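Local coordinates for protein ribonuclease S-F11 (Nicotiana alata, PDB 1IOO) that cleaves RNA as a secreted stylar ribonuclease of the T2 family and is associated with self-incompatibility, by which the plant rejects its own pollen, at residues H20-A25 against K71-Y76; F29-L34 against K65-L70; D113-L118 against I166-T171. All blocks are in the same frame, centred on the assembly; numbering follows the deposited sequence.

Contact 1: residues H20-A25 against K71-Y76; sequences HCERIA and KFEQDY
Cys21 and Glu22 run beside Lys71 and Phe72 with CA atoms as near as 4.5 Å (Cys21 CA to Lys71 CA), the two loops keeping the same general direction, their directions only 22° apart. Side chains laid on the neighbouring backbone, two side-chain pairs and two bridging waters make the contact. Glu22 sets CB against the Phe72-Glu73 peptide and brings CG to 3.3 Å from Lys71 O; a bend at chi2 then carries its carboxylate alongside that of Glu73, the two side chains pointing the same way. Their OE1 atoms are 4.0 Å apart, like charges that would probably disfavour each other, though Glu22 OE2 also accepts a hydrogen bond from His20 NE2 at 2.6 Å. This histidine nitrogen meets the carboxylate from above its plane, 35° out of it. Arg23 passes its CG and CD over Phe72 O, CG at 3.2 Å, and bends at chi2 and again at chi3, folding the guanidinium over Gln74. There Gln74 CB sits 3.6 Å above the centre of the guanidinium plane, and the amide, only 16° from parallel, stacks on it near NH2. A water in the guanidinium plane, at its edge, accepts from Arg23 NH1 and is also hydrogen-bonded to Phe72 O; the charge itself is met by a salt bridge from NH1 to Asp64. On the Lys71 side a second water donates to both His20 O (2.7 Å) and Lys71 O, tying one backbone to the other. Phe72 turns its ring the other way, onto the start of helix 82-92. This is a surface junction of the T2 ribonuclease fold: a loop following helix 12-18, tied back to it by the Cys21-Cys16 disulfide, lies against the turn leading into helix 74-80, where Glu73 occupies the N-cap position.

Contact 2: residues F29-L34 against K65-L70; sequences FTIHGL and KHWMQL
Ile31 lies under the indole of Trp67 where strand 30-37 of the RNase T2 fold, which carries the proton-donor histidine His32, meets the chain leaving helix 57-66. The packing is tight here. Ile31 CG2 presses on the middle of the indole, 3.6 Å from the centroid of its six-membered ring and 15° off the normal, a CH-pi contact; with CG1 anti to the carbonyl carbon (chi1 -60°), CG2 is the branch left to face the ring. Ile31 N donates a nearly straight hydrogen bond to His66 O at 2.9 Å, and CG1 packs on the same oxygen. Trp84 meets the indole edge-to-face. Val8 of strand 4-10 stands opposite both His32 and Gly33, forming a classic beta bulge, and Gly33 CA comes within 3.8 Å of Trp67 CZ2. The other side is looser, bridged by two waters. One water joins Thr30 OG1, Ile31 O and Met68 O, accepting from the threonine and donating to the two carbonyls. Another lies in the plane of the indole at its edge, taking the Trp67 NE1 proton at 3.2 Å and donating to His32 O at 2.7 Å.

Contact 3: residues D113-L118 against I166-T171; sequences DKFDLL and IGICFT. With NAG (2-acetamido-2-deoxy-beta-D-glucopyranose), chain C; MAN (alpha-D-mannopyranose), chain B; NAG (2-acetamido-2-deoxy-beta-D-glucopyranose), chain D.
Ile168 pushes its CD1 methyl into the face of the Phe115 ring, the central bump of a contact in which the turn before helix 117-123 lies over strand 162-170. That methyl stands 3.8 Å from the ring centroid and 8° off the normal, a nearly vertical CH-pi contact, while CG2 of the same isoleucine touches CZ at the far end of the ring. Lys114 CB lies over the opposite face toward the rim, and the phenyl is held between the two. Phe170, also from the strand, meets Phe115 edge to edge, its CZ 3.7 Å from Phe115 CE1, each atom lying near the plane of the other ring. The lysine chain runs by the edge of the Phe170 ring in the opposite sense, Lys114 CE 4.0 Å from Phe170 CE2; bends at chi3 and chi4 curl it there. On the other flank Leu117 and Ile166 meet tip to tip, with 3.8 Å between Leu117 CD1 and Ile166 CD1, and Leu117 CD2 drops toward Ile168 CD1, so that this methyl is shared by leucine and phenyl. Val144 of helix 134-145 touches both Phe115 and Leu117. An alanine in place of Phe115 would remove the ring and would probably open a gap above Ile168 CD1, depriving Phe170 of its edge partner. The back of the turn carries sugar: Asp113 O accepts from N2 of one NAG (chain C) at 3.0 Å and from mannose O3, and Asp113 OD2 takes a hydrogen bond from mannose O4 at 2.7 Å. The chemistry is thus divided, apolar toward the sheet and polar toward the Asn28-linked glycan, which implies that shape complementarity joins turn to strand, whereas directed hydrogen bonds probably help hold the glycan against the turn.

Overall arrangement
Contact 2 is the middle of the three, its centre about 12 Å from those of contacts 1 and 3, which are themselves about 24 Å apart on opposite sides of the chain's centre. Along the chain it is nested within the loop closed by contact 1, and they touch where Glu22 N probably donates a hydrogen bond to Leu70 O (2.8 Å). Toward contact 3, Phe29 is the link: its CE2 lies 3.8 Å from Ile166 CD1. Strands 30-37 and 162-170 belong to one sheet, both pairing with strand 4-10. The catalytic His32 belongs to contact 2, with the side chain of Lys71 in contact 1 about 7 Å and that of Ile166 in contact 3 about 9 Å from its own.

Contact 1: residues H20-A25 against K71-Y76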
loop_
_atom_site.group_PDB
_atom_site.type_symbol
_atom_site.label_atom_id
_atom_site.label_comp_id
_atom_site.label_asym_id
_atom_site.label_seq_id
_atom_site.Cartn_x
_atom_site.Cartn_y
_atom_site.Cartn_z
ATOM N N HIS A 20 -9.294 -7.315 12.106
ATOM C CA HIS A 20 -10.737 -7.395 12.014
ATOM C C HIS A 20 -11.241 -6.484 10.904
ATOM O O HIS A 20 -10.981 -5.279 10.917
ATOM C CB HIS A 20 -11.399 -6.992 13.329
ATOM C CG HIS A 20 -12.891 -6.947 13.248
ATOM N ND1 HIS A 20 -13.655 -8.070 13.009
ATOM C CD2 HIS A 20 -13.757 -5.907 13.305
ATOM C CE1 HIS A 20 -14.927 -7.723 12.920
ATOM N NE2 HIS A 20 -15.015 -6.416 13.095
ATOM N N CYS A 21 -11.951 -7.063 9.942
ATOM C CA CYS A 21 -12.479 -6.295 8.820
ATOM C C CYS A 21 -13.988 -6.181 8.876
ATOM O O CYS A 21 -14.684 -7.130 9.237
ATOM C CB CYS A 21 -12.103 -6.940 7.486
ATOM S SG CYS A 21 -10.360 -6.722 7.031
ATOM N N GLU A 22 -14.488 -5.006 8.509
ATOM C CA GLU A 22 -15.919 -4.767 8.447
ATOM C C GLU A 22 -16.392 -4.801 7.000
ATOM O O GLU A 22 -17.591 -4.809 6.725
ATOM C CB GLU A 22 -16.266 -3.416 9.074
ATOM C CG GLU A 22 -16.212 -3.394 10.595
ATOM C CD GLU A 22 -17.247 -4.306 11.236
ATOM O OE1 GLU A 22 -18.353 -4.445 10.672
ATOM O OE2 GLU A 22 -16.961 -4.871 12.313
ATOM N N ARG A 23 -15.436 -4.804 6.077
ATOM C CA ARG A 23 -15.735 -4.877 4.648
ATOM C C ARG A 23 -15.305 -6.221 4.088
ATOM O O ARG A 23 -14.396 -6.858 4.622
ATOM C CB ARG A 23 -14.963 -3.808 3.851
ATOM C CG ARG A 23 -15.266 -2.350 4.188
ATOM C CD ARG A 23 -16.714 -1.972 3.874
ATOM N NE ARG A 23 -17.008 -1.955 2.437
ATOM C CZ ARG A 23 -16.753 -0.934 1.624
ATOM N NH1 ARG A 23 -16.194 0.172 2.099
ATOM N NH2 ARG A 23 -17.057 -1.018 0.328
ATOM N N ILE A 24 -15.975 -6.670 3.032
ATOM C CA ILE A 24 -15.564 -7.897 2.368
ATOM C C ILE A 24 -14.231 -7.649 1.681
ATOM O O ILE A 24 -14.072 -6.640 1.001
ATOM C CB ILE A 24 -16.600 -8.338 1.295
ATOM C CG1 ILE A 24 -17.931 -8.700 1.961
ATOM C CG2 ILE A 24 -16.060 -9.519 0.495
ATOM C CD1 ILE A 24 -17.862 -9.892 2.891
ATOM N N ALA A 25 -13.266 -8.540 1.882
ATOM C CA ALA A 25 -11.943 -8.357 1.291
ATOM C C ALA A 25 -11.980 -8.483 -0.228
ATOM O O ALA A 25 -12.369 -9.520 -0.759
ATOM C CB ALA A 25 -10.966 -9.372 1.866
ATOM N N LYS A 71 -11.373 -1.760 7.644
ATOM C CA LYS A 71 -11.705 -1.907 9.068
ATOM C C LYS A 71 -13.055 -1.296 9.449
ATOM O O LYS A 71 -13.529 -1.505 10.567
ATOM C CB LYS A 71 -10.608 -1.269 9.925
ATOM C CG LYS A 71 -9.286 -2.014 9.890
ATOM C CD LYS A 71 -8.101 -1.079 10.078
ATOM C CE LYS A 71 -8.114 -0.376 11.421
ATOM N NZ LYS A 71 -6.923 0.519 11.552
ATOM N N PHE A 72 -13.687 -0.566 8.538
ATOM C CA PHE A 72 -14.944 0.095 8.879
ATOM C C PHE A 72 -16.071 -0.257 7.936
ATOM O O PHE A 72 -15.850 -0.606 6.776
ATOM C CB PHE A 72 -14.758 1.622 8.869
ATOM C CG PHE A 72 -13.701 2.110 9.811
ATOM C CD1 PHE A 72 -12.362 2.145 9.431
ATOM C CD2 PHE A 72 -14.046 2.516 11.096
ATOM C CE1 PHE A 72 -11.382 2.579 10.322
ATOM C CE2 PHE A 72 -13.076 2.950 11.991
ATOM C CZ PHE A 72 -11.747 2.983 11.609
ATOM N N GLU A 73 -17.289 -0.172 8.457
ATOM C CA GLU A 73 -18.477 -0.379 7.656
ATOM C C GLU A 73 -18.465 0.593 6.481
ATOM O O GLU A 73 -17.886 1.679 6.580
ATOM C CB GLU A 73 -19.728 -0.127 8.503
ATOM C CG GLU A 73 -19.955 -1.108 9.655
ATOM C CD GLU A 73 -19.329 -0.668 10.983
ATOM O OE1 GLU A 73 -19.876 -1.058 12.039
ATOM O OE2 GLU A 73 -18.303 0.047 10.980
ATOM N N GLN A 74 -19.096 0.215 5.377
ATOM C CA GLN A 74 -19.117 1.061 4.192
ATOM C C GLN A 74 -19.717 2.443 4.471
ATOM O O GLN A 74 -19.161 3.455 4.045
ATOM C CB GLN A 74 -19.892 0.382 3.060
ATOM C CG GLN A 74 -19.932 1.213 1.794
ATOM C CD GLN A 74 -20.392 0.417 0.592
ATOM O OE1 GLN A 74 -21.048 -0.613 0.732
ATOM N NE2 GLN A 74 -20.055 0.898 -0.599
ATOM N N ASP A 75 -20.843 2.497 5.178
ATOM C CA ASP A 75 -21.485 3.783 5.453
ATOM C C ASP A 75 -20.572 4.697 6.265
ATOM O O ASP A 75 -20.335 5.844 5.883
ATOM C CB ASP A 75 -22.827 3.587 6.167
ATOM C CG ASP A 75 -23.574 4.897 6.373
ATOM O OD1 ASP A 75 -23.487 5.785 5.497
ATOM O OD2 ASP A 75 -24.261 5.036 7.404
ATOM N N TYR A 76 -20.048 4.188 7.375
ATOM C CA TYR A 76 -19.148 4.987 8.204
ATOM C C TYR A 76 -17.897 5.386 7.419
ATOM O O TYR A 76 -17.427 6.522 7.505
ATOM C CB TYR A 76 -18.735 4.207 9.458
ATOM C CG TYR A 76 -18.023 5.077 10.462
ATOM C CD1 TYR A 76 -18.748 5.890 11.333
ATOM C CD2 TYR A 76 -16.629 5.145 10.498
ATOM C CE1 TYR A 76 -18.109 6.753 12.212
ATOM C CE2 TYR A 76 -15.977 6.010 11.375
ATOM C CZ TYR A 76 -16.727 6.811 12.227
ATOM O OH TYR A 76 -16.089 7.688 13.080
HETATM O O HOH W 1 -12.340 -3.398 12.311
HETATM O O HOH W 2 -15.229 1.265 4.724
#

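Contact 2: residues F29-L34 against K65-L70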
loop_
_atom_site.group_PDB
_atom_site.type_symbol
_atom_site.label_atom_id
_atom_site.label_comp_id
_atom_site.label_asym_id
_atom_site.label_seq_id
_atom_site.Cartn_x
_atom_site.Cartn_y
_atom_site.Cartn_z
ATOM N N PHE A 29 -5.357 -6.148 -4.989
ATOM C CA PHE A 29 -4.617 -5.269 -4.105
ATOM C C PHE A 29 -5.323 -3.939 -3.963
ATOM O O PHE A 29 -5.951 -3.450 -4.904
ATOM C CB PHE A 29 -3.191 -5.025 -4.614
ATOM C CG PHE A 29 -2.303 -6.226 -4.520
ATOM C CD1 PHE A 29 -2.306 -7.185 -5.523
ATOM C CD2 PHE A 29 -1.482 -6.416 -3.410
ATOM C CE1 PHE A 29 -1.510 -8.319 -5.430
ATOM C CE2 PHE A 29 -0.680 -7.550 -3.301
ATOM C CZ PHE A 29 -0.694 -8.505 -4.314
ATOM N N THR A 30 -5.259 -3.379 -2.763
ATOM C CA THR A 30 -5.840 -2.076 -2.495
ATOM C C THR A 30 -4.795 -1.175 -1.870
ATOM O O THR A 30 -3.761 -1.651 -1.407
ATOM C CB THR A 30 -7.047 -2.164 -1.546
ATOM O OG1 THR A 30 -6.635 -2.754 -0.312
ATOM C CG2 THR A 30 -8.159 -2.993 -2.170
ATOM N N ILE A 31 -5.045 0.127 -1.874
ATOM C CA ILE A 31 -4.089 1.064 -1.308
ATOM C C ILE A 31 -4.164 1.093 0.213
ATOM O O ILE A 31 -5.249 1.192 0.792
ATOM C CB ILE A 31 -4.356 2.495 -1.793
ATOM C CG1 ILE A 31 -4.239 2.561 -3.315
ATOM C CG2 ILE A 31 -3.386 3.460 -1.115
ATOM C CD1 ILE A 31 -4.804 3.841 -3.905
ATOM N N HIS A 32 -3.005 0.975 0.855
ATOM C CA HIS A 32 -2.919 1.095 2.308
ATOM C C HIS A 32 -2.442 2.487 2.658
ATOM O O HIS A 32 -2.874 3.092 3.643
ATOM C CB HIS A 32 -1.934 0.083 2.890
ATOM C CG HIS A 32 -1.776 0.198 4.373
ATOM N ND1 HIS A 32 -2.838 0.078 5.243
ATOM C CD2 HIS A 32 -0.687 0.442 5.139
ATOM C CE1 HIS A 32 -2.409 0.246 6.483
ATOM N NE2 HIS A 32 -1.108 0.468 6.446
ATOM N N GLY A 33 -1.550 3.000 1.819
ATOM C CA GLY A 33 -1.035 4.338 2.008
ATOM C C GLY A 33 -0.042 4.777 0.951
ATOM O O GLY A 33 0.368 4.018 0.070
ATOM N N LEU A 34 0.285 6.060 1.024
ATOM C CA LEU A 34 1.286 6.692 0.182
ATOM C C LEU A 34 2.174 7.505 1.092
ATOM O O LEU A 34 1.798 8.596 1.524
ATOM C CB LEU A 34 0.609 7.576 -0.875
ATOM C CG LEU A 34 1.522 8.250 -1.906
ATOM C CD1 LEU A 34 2.356 7.203 -2.636
ATOM C CD2 LEU A 34 0.681 9.049 -2.894
ATOM N N LYS A 65 -13.333 2.194 -3.462
ATOM C CA LYS A 65 -12.964 0.979 -4.157
ATOM C C LYS A 65 -11.453 0.721 -4.092
ATOM O O LYS A 65 -11.019 -0.317 -3.603
ATOM C CB LYS A 65 -13.395 1.040 -5.629
ATOM C CG LYS A 65 -12.936 -0.164 -6.443
ATOM C CD LYS A 65 -13.301 -0.030 -7.916
ATOM C CE LYS A 65 -12.767 -1.218 -8.703
ATOM N NZ LYS A 65 -13.082 -1.127 -10.159
ATOM N N HIS A 66 -10.664 1.689 -4.545
ATOM C CA HIS A 66 -9.214 1.513 -4.653
ATOM C C HIS A 66 -8.478 1.667 -3.331
ATOM O O HIS A 66 -7.386 1.126 -3.171
ATOM C CB HIS A 66 -8.662 2.474 -5.697
ATOM C CG HIS A 66 -9.177 2.198 -7.072
ATOM N ND1 HIS A 66 -10.088 3.012 -7.712
ATOM C CD2 HIS A 66 -8.954 1.154 -7.904
ATOM C CE1 HIS A 66 -10.404 2.478 -8.879
ATOM N NE2 HIS A 66 -9.731 1.350 -9.020
ATOM N N TRP A 67 -9.051 2.435 -2.413
ATOM C CA TRP A 67 -8.469 2.633 -1.085
ATOM C C TRP A 67 -9.492 2.245 -0.027
ATOM O O TRP A 67 -9.693 2.948 0.962
ATOM C CB TRP A 67 -8.061 4.104 -0.903
ATOM C CG TRP A 67 -7.042 4.365 0.196
ATOM C CD1 TRP A 67 -6.941 3.729 1.406
ATOM C CD2 TRP A 67 -6.031 5.381 0.197
ATOM N NE1 TRP A 67 -5.931 4.291 2.157
ATOM C CE2 TRP A 67 -5.358 5.307 1.439
ATOM C CE3 TRP A 67 -5.631 6.350 -0.731
ATOM C CZ2 TRP A 67 -4.306 6.164 1.775
ATOM C CZ3 TRP A 67 -4.586 7.204 -0.398
ATOM C CH2 TRP A 67 -3.936 7.104 0.846
ATOM N N MET A 68 -10.143 1.110 -0.249
ATOM C CA MET A 68 -11.186 0.654 0.648
ATOM C C MET A 68 -10.708 0.614 2.089
ATOM O O MET A 68 -9.648 0.065 2.388
ATOM C CB MET A 68 -11.684 -0.729 0.224
ATOM C CG MET A 68 -12.995 -1.126 0.887
ATOM S SD MET A 68 -13.637 -2.709 0.314
ATOM C CE MET A 68 -14.147 -2.312 -1.373
ATOM N N GLN A 69 -11.485 1.231 2.973
ATOM C CA GLN A 69 -11.182 1.223 4.397
ATOM C C GLN A 69 -11.770 -0.042 5.014
ATOM O O GLN A 69 -12.884 -0.046 5.532
ATOM C CB GLN A 69 -11.747 2.493 5.025
ATOM C CG GLN A 69 -11.245 3.754 4.310
ATOM C CD GLN A 69 -11.984 5.005 4.726
ATOM O OE1 GLN A 69 -11.479 5.813 5.505
ATOM N NE2 GLN A 69 -13.196 5.170 4.209
ATOM N N LEU A 70 -10.997 -1.117 4.909
ATOM C CA LEU A 70 -11.398 -2.466 5.296
ATOM C C LEU A 70 -11.855 -2.610 6.747
ATOM O O LEU A 70 -12.647 -3.499 7.045
ATOM C CB LEU A 70 -10.238 -3.427 5.029
ATOM C CG LEU A 70 -9.784 -3.490 3.567
ATOM C CD1 LEU A 70 -8.516 -4.325 3.465
ATOM C CD2 LEU A 70 -10.898 -4.074 2.711
HETATM O O HOH W 3 -7.157 -0.668 1.415
HETATM O O HOH W 4 -5.180 3.027 4.987
#

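Contact 3: residues D113-L118 against I166-T171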
loop_
_atom_site.group_PDB
_atom_site.type_symbol
_atom_site.label_atom_id
_atom_site.label_comp_id
_atom_site.label_asym_id
_atom_site.label_seq_id
_atom_site.Cartn_x
_atom_site.Cartn_y
_atom_site.Cartn_z
ATOM N N ASP A 113 -3.229 2.619 -10.233
ATOM C CA ASP A 113 -3.723 2.257 -11.556
ATOM C C ASP A 113 -2.593 1.832 -12.489
ATOM O O ASP A 113 -2.830 1.192 -13.513
ATOM C CB ASP A 113 -4.473 3.443 -12.157
ATOM C CG ASP A 113 -5.225 3.075 -13.411
ATOM O OD1 ASP A 113 -6.076 2.167 -13.339
ATOM O OD2 ASP A 113 -4.968 3.692 -14.464
ATOM N N LYS A 114 -1.365 2.195 -12.137
ATOM C CA LYS A 114 -0.207 1.843 -12.948
ATOM C C LYS A 114 0.124 0.364 -12.844
ATOM O O LYS A 114 0.851 -0.174 -13.681
ATOM C CB LYS A 114 1.029 2.628 -12.494
ATOM C CG LYS A 114 1.161 4.031 -13.052
ATOM C CD LYS A 114 2.378 4.739 -12.452
ATOM C CE LYS A 114 3.672 3.944 -12.643
ATOM N NZ LYS A 114 4.097 3.821 -14.069
ATOM N N PHE A 115 -0.408 -0.302 -11.823
ATOM C CA PHE A 115 -0.056 -1.688 -11.615
ATOM C C PHE A 115 -1.248 -2.621 -11.539
ATOM O O PHE A 115 -2.377 -2.238 -11.228
ATOM C CB PHE A 115 0.733 -1.865 -10.308
ATOM C CG PHE A 115 1.918 -0.959 -10.183
ATOM C CD1 PHE A 115 1.852 0.199 -9.411
ATOM C CD2 PHE A 115 3.095 -1.248 -10.859
ATOM C CE1 PHE A 115 2.952 1.062 -9.318
ATOM C CE2 PHE A 115 4.197 -0.400 -10.777
ATOM C CZ PHE A 115 4.130 0.756 -10.008
ATOM N N ASP A 116 -0.947 -3.868 -11.871
ATOM C CA ASP A 116 -1.832 -4.992 -11.713
ATOM C C ASP A 116 -0.980 -6.130 -11.201
ATOM O O ASP A 116 -0.646 -7.059 -11.934
ATOM C CB ASP A 116 -2.512 -5.391 -13.028
ATOM C CG ASP A 116 -3.608 -6.427 -12.821
ATOM O OD1 ASP A 116 -3.668 -7.031 -11.722
ATOM O OD2 ASP A 116 -4.409 -6.648 -13.758
ATOM N N LEU A 117 -0.541 -5.978 -9.955
ATOM C CA LEU A 117 0.380 -6.917 -9.332
ATOM C C LEU A 117 -0.168 -8.325 -9.292
ATOM O O LEU A 117 0.591 -9.285 -9.392
ATOM C CB LEU A 117 0.764 -6.439 -7.928
ATOM C CG LEU A 117 1.391 -5.040 -7.843
ATOM C CD1 LEU A 117 1.893 -4.811 -6.426
ATOM C CD2 LEU A 117 2.545 -4.897 -8.836
ATOM N N LEU A 118 -1.477 -8.465 -9.126
ATOM C CA LEU A 118 -2.064 -9.789 -9.107
ATOM C C LEU A 118 -1.806 -10.504 -10.433
ATOM O O LEU A 118 -1.445 -11.681 -10.459
ATOM C CB LEU A 118 -3.569 -9.705 -8.832
ATOM C CG LEU A 118 -4.246 -11.062 -8.646
ATOM C CD1 LEU A 118 -3.605 -11.814 -7.485
ATOM C CD2 LEU A 118 -5.726 -10.853 -8.385
ATOM N N ILE A 166 2.796 -4.848 -0.314
ATOM C CA ILE A 166 3.876 -4.620 -1.251
ATOM C C ILE A 166 4.110 -3.136 -1.410
ATOM O O ILE A 166 3.176 -2.380 -1.667
ATOM C CB ILE A 166 3.582 -5.213 -2.640
ATOM C CG1 ILE A 166 3.480 -6.732 -2.536
ATOM C CG2 ILE A 166 4.694 -4.827 -3.620
ATOM C CD1 ILE A 166 3.068 -7.401 -3.833
ATOM N N GLY A 167 5.356 -2.716 -1.226
ATOM C CA GLY A 167 5.673 -1.314 -1.380
ATOM C C GLY A 167 6.451 -1.068 -2.655
ATOM O O GLY A 167 7.334 -1.840 -3.033
ATOM N N ILE A 168 6.064 -0.003 -3.348
ATOM C CA ILE A 168 6.733 0.439 -4.564
ATOM C C ILE A 168 7.091 1.908 -4.406
ATOM O O ILE A 168 6.228 2.725 -4.090
ATOM C CB ILE A 168 5.834 0.201 -5.807
ATOM C CG1 ILE A 168 5.575 -1.303 -5.960
ATOM C CG2 ILE A 168 6.505 0.744 -7.061
ATOM C CD1 ILE A 168 4.643 -1.678 -7.105
ATOM N N CYS A 169 8.362 2.237 -4.607
ATOM C CA CYS A 169 8.839 3.591 -4.356
ATOM C C CYS A 169 9.036 4.405 -5.623
ATOM O O CYS A 169 9.346 3.881 -6.692
ATOM C CB CYS A 169 10.119 3.516 -3.512
ATOM S SG CYS A 169 9.695 2.736 -1.920
ATOM N N PHE A 170 8.836 5.709 -5.469
ATOM C CA PHE A 170 8.958 6.675 -6.553
ATOM C C PHE A 170 9.712 7.902 -6.082
ATOM O O PHE A 170 9.863 8.127 -4.882
ATOM C CB PHE A 170 7.573 7.171 -6.991
ATOM C CG PHE A 170 6.646 6.095 -7.470
ATOM C CD1 PHE A 170 5.951 5.295 -6.571
ATOM C CD2 PHE A 170 6.468 5.886 -8.832
ATOM C CE1 PHE A 170 5.086 4.294 -7.032
ATOM C CE2 PHE A 170 5.610 4.892 -9.300
ATOM C CZ PHE A 170 4.920 4.097 -8.399
ATOM N N THR A 171 10.191 8.701 -7.026
ATOM C CA THR A 171 10.822 9.950 -6.654
ATOM C C THR A 171 9.759 10.885 -6.079
ATOM O O THR A 171 8.570 10.683 -6.315
ATOM C CB THR A 171 11.498 10.607 -7.869
ATOM O OG1 THR A 171 10.570 10.667 -8.960
ATOM C CG2 THR A 171 12.727 9.805 -8.281
HETATM C C1 NAG C . -6.512 -1.565 -13.870
HETATM C C2 NAG C . -5.752 -1.236 -15.150
HETATM C C3 NAG C . -6.305 0.047 -15.787
HETATM C C4 NAG C . -7.836 -0.047 -15.969
HETATM C C5 NAG C . -8.491 -0.455 -14.642
HETATM C C6 NAG C . -9.986 -0.687 -14.766
HETATM C C7 NAG C . -3.468 -1.984 -15.302
HETATM C C8 NAG C . -2.026 -1.836 -14.850
HETATM N N2 NAG C . -4.340 -1.085 -14.858
HETATM O O3 NAG C . -5.679 0.237 -17.047
HETATM O O4 NAG C . -8.378 1.227 -16.389
HETATM O O5 NAG C . -7.914 -1.686 -14.156
HETATM O O6 NAG C . -10.265 -1.788 -15.618
HETATM O O7 NAG C . -3.782 -2.913 -16.046
HETATM C C1 MAN B . -3.431 2.718 -19.200
HETATM C C2 MAN B . -2.499 1.787 -18.420
HETATM C C3 MAN B . -2.567 2.118 -16.926
HETATM C C4 MAN B . -2.250 3.595 -16.693
HETATM C C5 MAN B . -3.202 4.456 -17.526
HETATM C C6 MAN B . -2.898 5.939 -17.429
HETATM O O2 MAN B . -1.167 1.936 -18.891
HETATM O O3 MAN B . -1.645 1.310 -16.211
HETATM O O4 MAN B . -2.401 3.906 -15.316
HETATM O O5 MAN B . -3.111 4.085 -18.922
HETATM O O6 MAN B . -1.862 6.313 -18.326
HETATM C C1 NAG D . -6.870 -5.128 -9.978
HETATM C C2 NAG D . -7.782 -5.304 -11.204
HETATM C C3 NAG D . -7.113 -4.757 -12.461
HETATM C C4 NAG D . -6.721 -3.305 -12.223
HETATM C C5 NAG D . -5.785 -3.239 -11.015
HETATM C C6 NAG D . -5.367 -1.819 -10.694
HETATM C C7 NAG D . -9.299 -7.064 -11.851
HETATM C C8 NAG D . -9.443 -8.493 -12.345
HETATM N N2 NAG D . -8.105 -6.705 -11.387
HETATM O O3 NAG D . -8.018 -4.838 -13.553
HETATM O O4 NAG D . -6.061 -2.787 -13.389
HETATM O O5 NAG D . -6.462 -3.754 -9.847
HETATM O O6 NAG D . -6.478 -1.048 -10.262
HETATM O O7 NAG D . -10.265 -6.296 -11.894
#